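PDB 5OCM: NAD_Gly3P_dh, NAD-dependent glycerol-3-phosphate dehydrogenase from Streptosporangium roseum, which is an imine reductase that binds NADP(H) and probably uses NADPH as the hydride donor to reduce imines to amines. Local coordinates for residues L9-M14 with T29-R34; L62-V67 with V90-G95; A118-P123 with F132-G137. All blocks are in the same frame, centred on the assembly; numbering follows the deposited sequence.

Contact 1. Residues L9-M14 with T29-R34; sequences LGLGLM and TTVWNR. With NAP (NADP nicotinamide-adenine-dinucleotide phosphate), chain G.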
# COMPACT_ATOMS: atom_id res chain seq x y z
N LEU A 9 3.50 -31.79 1.67
CA LEU A 9 2.70 -32.25 0.55
C LEU A 9 2.37 -31.06 -0.34
O LEU A 9 1.68 -30.14 0.10
CB LEU A 9 1.40 -32.88 1.03
CG LEU A 9 1.53 -33.95 2.11
CD1 LEU A 9 0.16 -34.44 2.57
CD2 LEU A 9 2.36 -35.13 1.64
N GLY A 10 2.86 -31.11 -1.57
CA GLY A 10 2.67 -30.07 -2.57
C GLY A 10 3.96 -29.33 -2.80
O GLY A 10 4.47 -28.67 -1.89
N LEU A 11 4.50 -29.47 -4.01
CA LEU A 11 5.80 -28.92 -4.37
C LEU A 11 5.69 -28.00 -5.56
O LEU A 11 6.50 -28.07 -6.50
CB LEU A 11 6.81 -30.02 -4.63
CG LEU A 11 7.07 -30.94 -3.49
CD1 LEU A 11 8.07 -32.03 -3.90
CD2 LEU A 11 7.53 -30.24 -2.19
N GLY A 12 4.75 -27.07 -5.46
CA GLY A 12 4.73 -25.90 -6.37
C GLY A 12 5.79 -24.92 -6.00
O GLY A 12 6.71 -25.22 -5.23
N LEU A 13 5.71 -23.70 -6.55
CA LEU A 13 6.69 -22.66 -6.22
C LEU A 13 6.77 -22.48 -4.70
O LEU A 13 7.84 -22.32 -4.14
CB LEU A 13 6.28 -21.32 -6.84
CG LEU A 13 6.29 -21.28 -8.35
CD1 LEU A 13 5.97 -19.85 -8.79
CD2 LEU A 13 7.64 -21.65 -8.96
N MET A 14 5.62 -22.50 -4.02
CA MET A 14 5.63 -22.24 -2.60
C MET A 14 6.02 -23.47 -1.78
O MET A 14 6.85 -23.40 -0.87
CB MET A 14 4.30 -21.65 -2.14
CG MET A 14 4.26 -21.36 -0.66
SD MET A 14 5.59 -20.30 0.04
CE MET A 14 4.99 -18.72 -0.58
N THR A 29 13.27 -33.92 6.46
CA THR A 29 12.11 -33.52 5.69
C THR A 29 11.78 -34.55 4.62
O THR A 29 12.62 -34.89 3.77
CB THR A 29 12.35 -32.13 5.04
OG1 THR A 29 12.70 -31.20 6.05
CG2 THR A 29 11.14 -31.66 4.35
N THR A 30 10.54 -35.02 4.62
CA THR A 30 9.98 -35.85 3.57
C THR A 30 9.05 -34.99 2.69
O THR A 30 8.29 -34.15 3.19
CB THR A 30 9.19 -37.03 4.13
OG1 THR A 30 10.11 -37.89 4.86
CG2 THR A 30 8.51 -37.84 3.06
N VAL A 31 9.15 -35.15 1.37
CA VAL A 31 8.34 -34.44 0.43
C VAL A 31 7.58 -35.32 -0.54
O VAL A 31 7.98 -36.43 -0.83
CB VAL A 31 9.18 -33.42 -0.37
CG1 VAL A 31 9.93 -32.47 0.57
CG2 VAL A 31 10.14 -34.10 -1.29
N TRP A 32 6.47 -34.80 -1.07
CA TRP A 32 5.66 -35.48 -2.07
C TRP A 32 4.92 -34.44 -2.88
O TRP A 32 4.52 -33.38 -2.37
CB TRP A 32 4.64 -36.43 -1.42
CG TRP A 32 3.67 -37.01 -2.41
CD1 TRP A 32 3.83 -38.13 -3.22
CD2 TRP A 32 2.38 -36.49 -2.76
NE1 TRP A 32 2.76 -38.33 -4.01
CE2 TRP A 32 1.84 -37.34 -3.77
CE3 TRP A 32 1.65 -35.37 -2.36
CZ2 TRP A 32 0.58 -37.13 -4.33
CZ3 TRP A 32 0.38 -35.16 -2.94
CH2 TRP A 32 -0.13 -36.04 -3.89
N ASN A 33 4.73 -34.75 -4.16
CA ASN A 33 3.94 -33.93 -5.10
C ASN A 33 3.17 -34.87 -6.00
O ASN A 33 3.68 -35.95 -6.36
CB ASN A 33 4.87 -33.08 -5.95
CG ASN A 33 4.11 -32.00 -6.72
OD1 ASN A 33 3.40 -31.16 -6.09
ND2 ASN A 33 4.21 -32.03 -8.08
N ARG A 34 1.98 -34.47 -6.42
CA ARG A 34 1.17 -35.29 -7.36
C ARG A 34 1.94 -35.65 -8.60
O ARG A 34 1.97 -36.80 -8.97
CB ARG A 34 -0.10 -34.51 -7.73
CG ARG A 34 -0.86 -35.07 -8.92
CD ARG A 34 -2.11 -34.26 -9.14
NE ARG A 34 -1.83 -32.92 -9.62
CZ ARG A 34 -2.75 -32.06 -10.03
NH1 ARG A 34 -2.41 -30.86 -10.45
NH2 ARG A 34 -4.05 -32.40 -10.04
PA NAP G . 1.63 -23.76 -7.81
O1A NAP G . 3.07 -23.51 -8.25
O2A NAP G . 0.70 -23.57 -8.92
O5B NAP G . 1.43 -25.24 -7.14
C5B NAP G . 0.13 -25.82 -7.06
C4B NAP G . 0.38 -27.11 -6.31
O4B NAP G . -0.83 -27.76 -5.98
C3B NAP G . 1.26 -28.15 -7.07
O3B NAP G . 2.14 -28.85 -6.17
C2B NAP G . 0.17 -29.09 -7.63
O2B NAP G . 0.65 -30.39 -8.03
C1B NAP G . -0.78 -29.12 -6.47
N9A NAP G . -2.11 -29.58 -6.82
C8A NAP G . -3.06 -28.97 -7.54
N7A NAP G . -4.15 -29.71 -7.63
C5A NAP G . -3.90 -30.84 -6.95
C6A NAP G . -4.64 -32.05 -6.64
N6A NAP G . -5.94 -32.20 -7.11
N1A NAP G . -4.00 -33.04 -5.97
C2A NAP G . -2.74 -32.91 -5.51
N3A NAP G . -1.99 -31.80 -5.73
C4A NAP G . -2.55 -30.78 -6.42
O3 NAP G . 1.11 -22.80 -6.67
PN NAP G . 2.06 -22.17 -5.49
O1N NAP G . 2.49 -20.82 -5.89
O2N NAP G . 2.98 -23.25 -4.89
O5D NAP G . 0.82 -21.91 -4.49
C5D NAP G . 0.41 -22.98 -3.63
C4D NAP G . -0.50 -22.37 -2.58
O4D NAP G . 0.29 -21.38 -1.80
C3D NAP G . -1.73 -21.69 -3.22
O3D NAP G . -2.90 -21.88 -2.41
C2D NAP G . -1.27 -20.22 -3.20
O2D NAP G . -2.32 -19.24 -3.24
C1D NAP G . -0.45 -20.19 -1.89
N1N NAP G . 0.51 -19.10 -1.83
C2N NAP G . 1.43 -18.96 -2.76
C3N NAP G . 2.33 -17.88 -2.71
C7N NAP G . 3.35 -17.62 -3.76
O7N NAP G . 3.97 -16.54 -3.64
N7N NAP G . 3.54 -18.47 -4.73
C4N NAP G . 2.29 -16.99 -1.63
C5N NAP G . 1.36 -17.25 -0.62
C6N NAP G . 0.49 -18.31 -0.76
P2B NAP G . 1.25 -30.59 -9.51
O1X NAP G . 2.66 -30.11 -9.43
O2X NAP G . 1.01 -32.05 -9.67
O3X NAP G . 0.27 -29.86 -10.43
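L9 and W32 face each other as the last parallel pair of strands 6-9 and 29-32, closed by a nearly straight bond from G10 N to W32 O (2.9 Å). Past G10 and N33 the two chains part, and from there a side chain links them. The CG of N33 sits anti to its backbone N (chi1 -167°), which carries the amide in beside the glycine-rich turn. There OD1 accepts L11 N at 2.9 Å, the donor standing 45° out of the carbonyl plane, and also takes the ribose hydroxyl O3B of NADP at 2.6 Å. The other end of the same amide works as a donor: ND2 reaches O1X of the 2'-phosphate at 2.8 Å and bonds S35 O as well, so the group's rotation is fixed from both ends. A leucine in place of N33 would probably leave L11 N and O3B without their shared acceptor and deprive the 2'-phosphate of one donor. R34 adds to the phosphate grip, with NE bonding O2X and NH1 bonding O3X, while one face of its guanidinium lies over C5A of the adenine. Apolar packing lies beside this polar site: L11 CD1 meets V31 CG2 at 3.9 Å, and L9 CD2 meets W32 CB at 4.0 Å. G10 has backbone angles that call for glycine, and a CB on G12 would strike O5B of the cofactor, consistent with a Rossmann-type GxGxxG turn. The diphosphate is received by the first turn of helix 13-24, where L13 N bonds O1A and M14 N bonds O2N. That helix touches V31 through A19, helix 53-58 meets both L9 and W32 through A56, and strands 62-65 and 48-49 extend the sheet to either side.

Contact 2. Residues L62-V67 with V90-G95; sequences LVVVCV and VNLTSG. With NAP (NADP nicotinamide-adenine-dinucleotide phosphate), chain G.
V64 and V90 lie side by side and point the same way, V64 CG2 coming to 4.1 Å from V90 CB on one face of the parallel sheet. Two leucines extend this row: L62 reaches out with CD1 to touch V90 CG2 at 3.7 Å, and L92 slants across V64, its CD1 meeting CG1. Beneath them, backbone bonds from V90 N to V63 O, V65 N to V90 O and L92 N to V65 O join the strands. The opposite face, that of V65 and N91, is more polar. V65 holds CG1 between its backbone N and carbonyl carbon (chi1 41°), which places this methyl 3.7 Å from N91 OD1. That oxygen accepts twice from T93: its backbone N, from 47° above the carbonyl plane, closes an Asx turn, and OG1 adds a second bond in that plane at 3.0 Å. On its far side the amide is held by a bond between ND2 and Y114 OH. Having given its proton to N91, T93 OG1 accepts V67 N at 3.1 Å, so a side chain continues the pairing where the strands have ended. N91 thus probably acts as a second-shell residue, holding the threonine that in turn bonds V67 N next to NADP. S94 N bonds O3D of the nicotinamide ribose, and S94 OG shares a 2.6 Å hydrogen bond with O2D in which either may donate. Nearby, C66 SG lies 3.4 Å from O4D of the same ribose, while V67 packs against the adenosine ribose. Together with helix 70-77, strands 62-65 and 88-91 make a beta-alpha-beta unit, and their C-terminal ends receive the cofactor as is usual in the Rossmann fold.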
# COMPACT_ATOMS: atom_id res chain seq x y z
N LEU A 62 4.56 -34.10 11.91
CA LEU A 62 4.05 -32.78 11.49
C LEU A 62 3.95 -32.85 9.97
O LEU A 62 4.94 -33.13 9.29
CB LEU A 62 5.00 -31.68 11.91
CG LEU A 62 4.63 -30.26 11.59
CD1 LEU A 62 3.44 -29.86 12.39
CD2 LEU A 62 5.71 -29.26 11.85
N VAL A 63 2.74 -32.61 9.44
CA VAL A 63 2.47 -32.73 8.03
C VAL A 63 1.90 -31.41 7.53
O VAL A 63 0.85 -30.95 7.99
CB VAL A 63 1.45 -33.83 7.72
CG1 VAL A 63 1.20 -33.93 6.19
CG2 VAL A 63 1.92 -35.16 8.29
N VAL A 64 2.60 -30.81 6.58
CA VAL A 64 2.27 -29.48 6.06
C VAL A 64 1.74 -29.67 4.62
O VAL A 64 2.41 -30.32 3.81
CB VAL A 64 3.50 -28.61 6.02
CG1 VAL A 64 3.18 -27.23 5.40
CG2 VAL A 64 4.02 -28.44 7.44
N VAL A 65 0.58 -29.08 4.30
CA VAL A 65 0.06 -29.18 2.95
C VAL A 65 0.03 -27.78 2.34
O VAL A 65 -0.48 -26.83 2.97
CB VAL A 65 -1.32 -29.88 2.85
CG1 VAL A 65 -2.28 -29.52 3.89
CG2 VAL A 65 -1.91 -29.83 1.46
N CYS A 66 0.48 -27.69 1.09
CA CYS A 66 0.47 -26.40 0.36
C CYS A 66 0.22 -26.69 -1.10
O CYS A 66 1.13 -26.86 -1.88
CB CYS A 66 1.74 -25.65 0.60
SG CYS A 66 1.69 -23.97 -0.12
N VAL A 67 -1.08 -26.84 -1.42
CA VAL A 67 -1.52 -27.13 -2.80
C VAL A 67 -2.33 -25.95 -3.32
O VAL A 67 -2.32 -24.86 -2.71
CB VAL A 67 -2.22 -28.50 -2.92
CG1 VAL A 67 -1.22 -29.61 -2.63
CG2 VAL A 67 -3.46 -28.58 -1.99
N VAL A 90 -0.99 -29.25 9.20
CA VAL A 90 -0.88 -27.80 9.04
C VAL A 90 -1.21 -27.48 7.59
O VAL A 90 -0.54 -27.98 6.67
CB VAL A 90 0.55 -27.30 9.34
CG1 VAL A 90 0.69 -25.79 9.06
CG2 VAL A 90 0.97 -27.67 10.78
N ASN A 91 -2.27 -26.71 7.36
CA ASN A 91 -2.72 -26.41 6.00
C ASN A 91 -2.41 -24.97 5.68
O ASN A 91 -2.93 -24.07 6.33
CB ASN A 91 -4.21 -26.68 5.90
CG ASN A 91 -4.77 -26.45 4.50
OD1 ASN A 91 -4.02 -26.29 3.52
ND2 ASN A 91 -6.11 -26.58 4.40
N LEU A 92 -1.52 -24.78 4.72
CA LEU A 92 -1.06 -23.45 4.27
C LEU A 92 -1.60 -23.11 2.88
O LEU A 92 -1.15 -22.16 2.20
CB LEU A 92 0.47 -23.37 4.31
CG LEU A 92 1.12 -23.56 5.69
CD1 LEU A 92 2.63 -23.44 5.62
CD2 LEU A 92 0.51 -22.61 6.70
N THR A 93 -2.59 -23.90 2.41
CA THR A 93 -3.23 -23.62 1.13
C THR A 93 -4.16 -22.40 1.25
O THR A 93 -4.87 -22.28 2.22
CB THR A 93 -4.05 -24.87 0.71
OG1 THR A 93 -3.14 -25.99 0.67
CG2 THR A 93 -4.70 -24.69 -0.61
N SER A 94 -4.19 -21.53 0.25
CA SER A 94 -5.14 -20.40 0.22
C SER A 94 -6.59 -20.87 0.19
O SER A 94 -6.92 -21.91 -0.35
CB SER A 94 -4.86 -19.47 -0.95
OG SER A 94 -3.53 -19.09 -0.98
N GLY A 95 -7.47 -20.06 0.78
CA GLY A 95 -8.91 -20.35 0.71
C GLY A 95 -9.72 -19.38 1.54
O GLY A 95 -9.19 -18.37 1.99
PA NAP G . 1.63 -23.76 -7.81
O1A NAP G . 3.07 -23.51 -8.25
O2A NAP G . 0.70 -23.57 -8.92
O5B NAP G . 1.43 -25.24 -7.14
C5B NAP G . 0.13 -25.82 -7.06
C4B NAP G . 0.38 -27.11 -6.31
O4B NAP G . -0.83 -27.76 -5.98
C3B NAP G . 1.26 -28.15 -7.07
O3B NAP G . 2.14 -28.85 -6.17
C2B NAP G . 0.17 -29.09 -7.63
O2B NAP G . 0.65 -30.39 -8.03
C1B NAP G . -0.78 -29.12 -6.47
N9A NAP G . -2.11 -29.58 -6.82
C8A NAP G . -3.06 -28.97 -7.54
N7A NAP G . -4.15 -29.71 -7.63
C5A NAP G . -3.90 -30.84 -6.95
C6A NAP G . -4.64 -32.05 -6.64
N6A NAP G . -5.94 -32.20 -7.11
N1A NAP G . -4.00 -33.04 -5.97
C2A NAP G . -2.74 -32.91 -5.51
N3A NAP G . -1.99 -31.80 -5.73
C4A NAP G . -2.55 -30.78 -6.42
O3 NAP G . 1.11 -22.80 -6.67
PN NAP G . 2.06 -22.17 -5.49
O1N NAP G . 2.49 -20.82 -5.89
O2N NAP G . 2.98 -23.25 -4.89
O5D NAP G . 0.82 -21.91 -4.49
C5D NAP G . 0.41 -22.98 -3.63
C4D NAP G . -0.50 -22.37 -2.58
O4D NAP G . 0.29 -21.38 -1.80
C3D NAP G . -1.73 -21.69 -3.22
O3D NAP G . -2.90 -21.88 -2.41
C2D NAP G . -1.27 -20.22 -3.20
O2D NAP G . -2.32 -19.24 -3.24
C1D NAP G . -0.45 -20.19 -1.89
N1N NAP G . 0.51 -19.10 -1.83
C2N NAP G . 1.43 -18.96 -2.76
C3N NAP G . 2.33 -17.88 -2.71
C7N NAP G . 3.35 -17.62 -3.76
O7N NAP G . 3.97 -16.54 -3.64
N7N NAP G . 3.54 -18.47 -4.73
C4N NAP G . 2.29 -16.99 -1.63
C5N NAP G . 1.36 -17.25 -0.62
C6N NAP G . 0.49 -18.31 -0.76
P2B NAP G . 1.25 -30.59 -9.51
O1X NAP G . 2.66 -30.11 -9.43
O2X NAP G . 1.01 -32.05 -9.67
O3X NAP G . 0.27 -29.86 -10.43

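Contact 3. Residues A118-P123 with F132-G137; sequences AIMAIP and FLLYSG. With NAP (NADP nicotinamide-adenine-dinucleotide phosphate), chain G; 9RH (2,2,2-trifluoromethyl acetophenone hydrate), chain X.
I119 and L133 belong to the closely packed part of this contact, lying side by side with I119 CG1 4.0 Å from L133 CD2. Next to them A118 and L134 are an antiparallel hydrogen-bonded pair: A118 N gives to L134 O at 2.8 Å and L134 N returns a bond to A118 O. Packing is equally close on the face of A118, L134 and F132, where M120 sets its CB 3.6 Å from F132 CD2 and its CG against L134. Tight bends (chi2 -44°, chi3 -54°) then lead the end of the chain away, and the side chain also packs on helix 165-192 and W208 of the second subunit. The two strands make a beta hairpin, which adds the antiparallel strand 131-136 to the parallel Rossmann sheet. Toward the hairpin's connection the backbone pairing slackens. The bond from M120 N to F132 O is bent to 135°, and the two carbonyl oxygens M120 O and F132 O face each other unbonded. A water enters here, donating to M120 O at 2.7 Å and weakly accepting from F132 N. Past it the chain leaves the sheet for the active site: A121 O stands 3.3 Å from nicotinamide C4N, and I122 CG2 meets the rim of the phenyl ring of the bound trifluoroacetophenone hydrate at C4 and C5.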
# COMPACT_ATOMS: atom_id res chain seq x y z
N ALA A 118 -1.74 -19.10 6.98
CA ALA A 118 -1.65 -18.27 5.80
C ALA A 118 -0.24 -17.77 5.66
O ALA A 118 0.37 -17.30 6.64
CB ALA A 118 -2.59 -17.13 5.86
N ILE A 119 0.34 -17.95 4.46
CA ILE A 119 1.71 -17.56 4.19
C ILE A 119 1.71 -16.15 3.65
O ILE A 119 1.30 -15.95 2.48
CB ILE A 119 2.42 -18.47 3.19
CG1 ILE A 119 2.35 -19.94 3.66
CG2 ILE A 119 3.91 -18.08 3.07
CD1 ILE A 119 2.58 -20.91 2.48
N MET A 120 2.12 -15.18 4.47
CA MET A 120 2.11 -13.78 4.04
C MET A 120 3.52 -13.42 3.59
O MET A 120 4.20 -12.59 4.17
CB MET A 120 1.62 -12.86 5.17
CG MET A 120 0.26 -13.24 5.76
SD MET A 120 -1.05 -13.70 4.62
CE MET A 120 -1.08 -12.26 3.56
N ALA A 121 3.94 -14.11 2.55
CA ALA A 121 5.28 -14.03 2.00
C ALA A 121 5.33 -14.68 0.65
O ALA A 121 4.52 -15.56 0.33
CB ALA A 121 6.28 -14.77 2.94
N ILE A 122 6.32 -14.26 -0.14
CA ILE A 122 6.65 -14.94 -1.39
C ILE A 122 7.71 -16.06 -1.13
O ILE A 122 8.39 -16.06 -0.10
CB ILE A 122 7.18 -13.96 -2.47
CG1 ILE A 122 8.38 -13.16 -1.95
CG2 ILE A 122 6.05 -13.07 -2.94
CD1 ILE A 122 9.10 -12.33 -3.03
N PRO A 123 7.84 -16.98 -2.08
CA PRO A 123 8.73 -18.14 -1.83
C PRO A 123 10.15 -17.77 -1.49
O PRO A 123 10.75 -18.38 -0.62
CB PRO A 123 8.65 -18.90 -3.16
CG PRO A 123 7.30 -18.62 -3.68
CD PRO A 123 7.12 -17.14 -3.38
N PHE A 132 6.40 -13.55 7.11
CA PHE A 132 5.29 -13.41 8.05
C PHE A 132 4.28 -14.52 7.76
O PHE A 132 3.89 -14.70 6.62
CB PHE A 132 4.75 -12.00 7.61
CG PHE A 132 3.61 -11.45 8.38
CD1 PHE A 132 3.46 -11.69 9.72
CD2 PHE A 132 2.74 -10.55 7.76
CE1 PHE A 132 2.42 -11.10 10.43
CE2 PHE A 132 1.68 -10.01 8.43
CZ PHE A 132 1.54 -10.21 9.77
N LEU A 133 3.89 -15.29 8.79
CA LEU A 133 2.92 -16.36 8.61
C LEU A 133 1.95 -16.35 9.78
O LEU A 133 2.35 -16.11 10.93
CB LEU A 133 3.61 -17.74 8.52
CG LEU A 133 4.52 -17.99 7.34
CD1 LEU A 133 5.99 -17.58 7.73
CD2 LEU A 133 4.56 -19.46 6.95
N LEU A 134 0.69 -16.63 9.49
CA LEU A 134 -0.40 -16.51 10.49
C LEU A 134 -1.00 -17.90 10.69
O LEU A 134 -1.22 -18.60 9.72
CB LEU A 134 -1.49 -15.61 9.97
CG LEU A 134 -1.04 -14.27 9.45
CD1 LEU A 134 -2.22 -13.44 8.95
CD2 LEU A 134 -0.29 -13.50 10.52
N TYR A 135 -1.28 -18.25 11.95
CA TYR A 135 -1.83 -19.58 12.26
C TYR A 135 -3.06 -19.43 13.14
O TYR A 135 -3.10 -18.56 14.03
CB TYR A 135 -0.80 -20.41 13.01
CG TYR A 135 0.35 -20.83 12.16
CD1 TYR A 135 1.44 -19.99 11.98
CD2 TYR A 135 0.32 -22.03 11.46
CE1 TYR A 135 2.47 -20.34 11.12
CE2 TYR A 135 1.32 -22.38 10.60
CZ TYR A 135 2.42 -21.54 10.45
OH TYR A 135 3.42 -21.85 9.59
N SER A 136 -4.03 -20.32 12.92
CA SER A 136 -5.18 -20.43 13.79
C SER A 136 -5.47 -21.85 14.08
O SER A 136 -5.14 -22.77 13.30
CB SER A 136 -6.43 -19.87 13.10
OG SER A 136 -6.18 -18.59 12.63
N GLY A 137 -6.11 -22.06 15.23
CA GLY A 137 -6.42 -23.43 15.71
C GLY A 137 -6.05 -23.50 17.18
O GLY A 137 -5.90 -22.47 17.83
PA NAP G . 1.63 -23.76 -7.81
O1A NAP G . 3.07 -23.51 -8.25
O2A NAP G . 0.70 -23.57 -8.92
O5B NAP G . 1.43 -25.24 -7.14
C5B NAP G . 0.13 -25.82 -7.06
C4B NAP G . 0.38 -27.11 -6.31
O4B NAP G . -0.83 -27.76 -5.98
C3B NAP G . 1.26 -28.15 -7.07
O3B NAP G . 2.14 -28.85 -6.17
C2B NAP G . 0.17 -29.09 -7.63
O2B NAP G . 0.65 -30.39 -8.03
C1B NAP G . -0.78 -29.12 -6.47
N9A NAP G . -2.11 -29.58 -6.82
C8A NAP G . -3.06 -28.97 -7.54
N7A NAP G . -4.15 -29.71 -7.63
C5A NAP G . -3.90 -30.84 -6.95
C6A NAP G . -4.64 -32.05 -6.64
N6A NAP G . -5.94 -32.20 -7.11
N1A NAP G . -4.00 -33.04 -5.97
C2A NAP G . -2.74 -32.91 -5.51
N3A NAP G . -1.99 -31.80 -5.73
C4A NAP G . -2.55 -30.78 -6.42
O3 NAP G . 1.11 -22.80 -6.67
PN NAP G . 2.06 -22.17 -5.49
O1N NAP G . 2.49 -20.82 -5.89
O2N NAP G . 2.98 -23.25 -4.89
O5D NAP G . 0.82 -21.91 -4.49
C5D NAP G . 0.41 -22.98 -3.63
C4D NAP G . -0.50 -22.37 -2.58
O4D NAP G . 0.29 -21.38 -1.80
C3D NAP G . -1.73 -21.69 -3.22
O3D NAP G . -2.90 -21.88 -2.41
C2D NAP G . -1.27 -20.22 -3.20
O2D NAP G . -2.32 -19.24 -3.24
C1D NAP G . -0.45 -20.19 -1.89
N1N NAP G . 0.51 -19.10 -1.83
C2N NAP G . 1.43 -18.96 -2.76
C3N NAP G . 2.33 -17.88 -2.71
C7N NAP G . 3.35 -17.62 -3.76
O7N NAP G . 3.97 -16.54 -3.64
N7N NAP G . 3.54 -18.47 -4.73
C4N NAP G . 2.29 -16.99 -1.63
C5N NAP G . 1.36 -17.25 -0.62
C6N NAP G . 0.49 -18.31 -0.76
P2B NAP G . 1.25 -30.59 -9.51
O1X NAP G . 2.66 -30.11 -9.43
O2X NAP G . 1.01 -32.05 -9.67
O3X NAP G . 0.27 -29.86 -10.43
O1 9RH X . -0.87 -14.66 -5.38
C1 9RH X . -1.07 -14.69 -4.00
O2 9RH X . -2.25 -14.07 -3.57
C2 9RH X . 0.16 -14.19 -3.25
C3 9RH X . 1.24 -13.66 -3.95
C4 9RH X . 2.30 -13.10 -3.28
C5 9RH X . 2.33 -13.08 -1.90
C6 9RH X . 1.28 -13.61 -1.21
C7 9RH X . 0.19 -14.16 -1.87
C8 9RH X . -1.29 -16.15 -3.76
F1 9RH X . -2.31 -16.56 -4.51
F2 9RH X . -1.51 -16.42 -2.44
F3 9RH X . -0.18 -16.76 -4.17
O HOH W 1 6.74 -11.68 4.17

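How the contacts relate
All three contacts are buried in one sheet, yet their chemistry changes along NADP. Contact 1 is the most polar, serving the 2'-phosphate and diphosphate; contact 2 is chiefly a valine-rich strand pair whose polar end meets the nicotinamide ribose; contact 3, nearest the chain's centre, offers carbonyls and apolar groups to the nicotinamide. Contacts 1 and 2 are parallel pairs sewn together by probable backbone bonds of L9 with V64 and C66, whereas contact 3 is antiparallel and packs on contact 2 through I119 and Y135 against L92. M14 spans the set, its CG touching C66 SG and I119 CD1. The second subunit also reaches each contact.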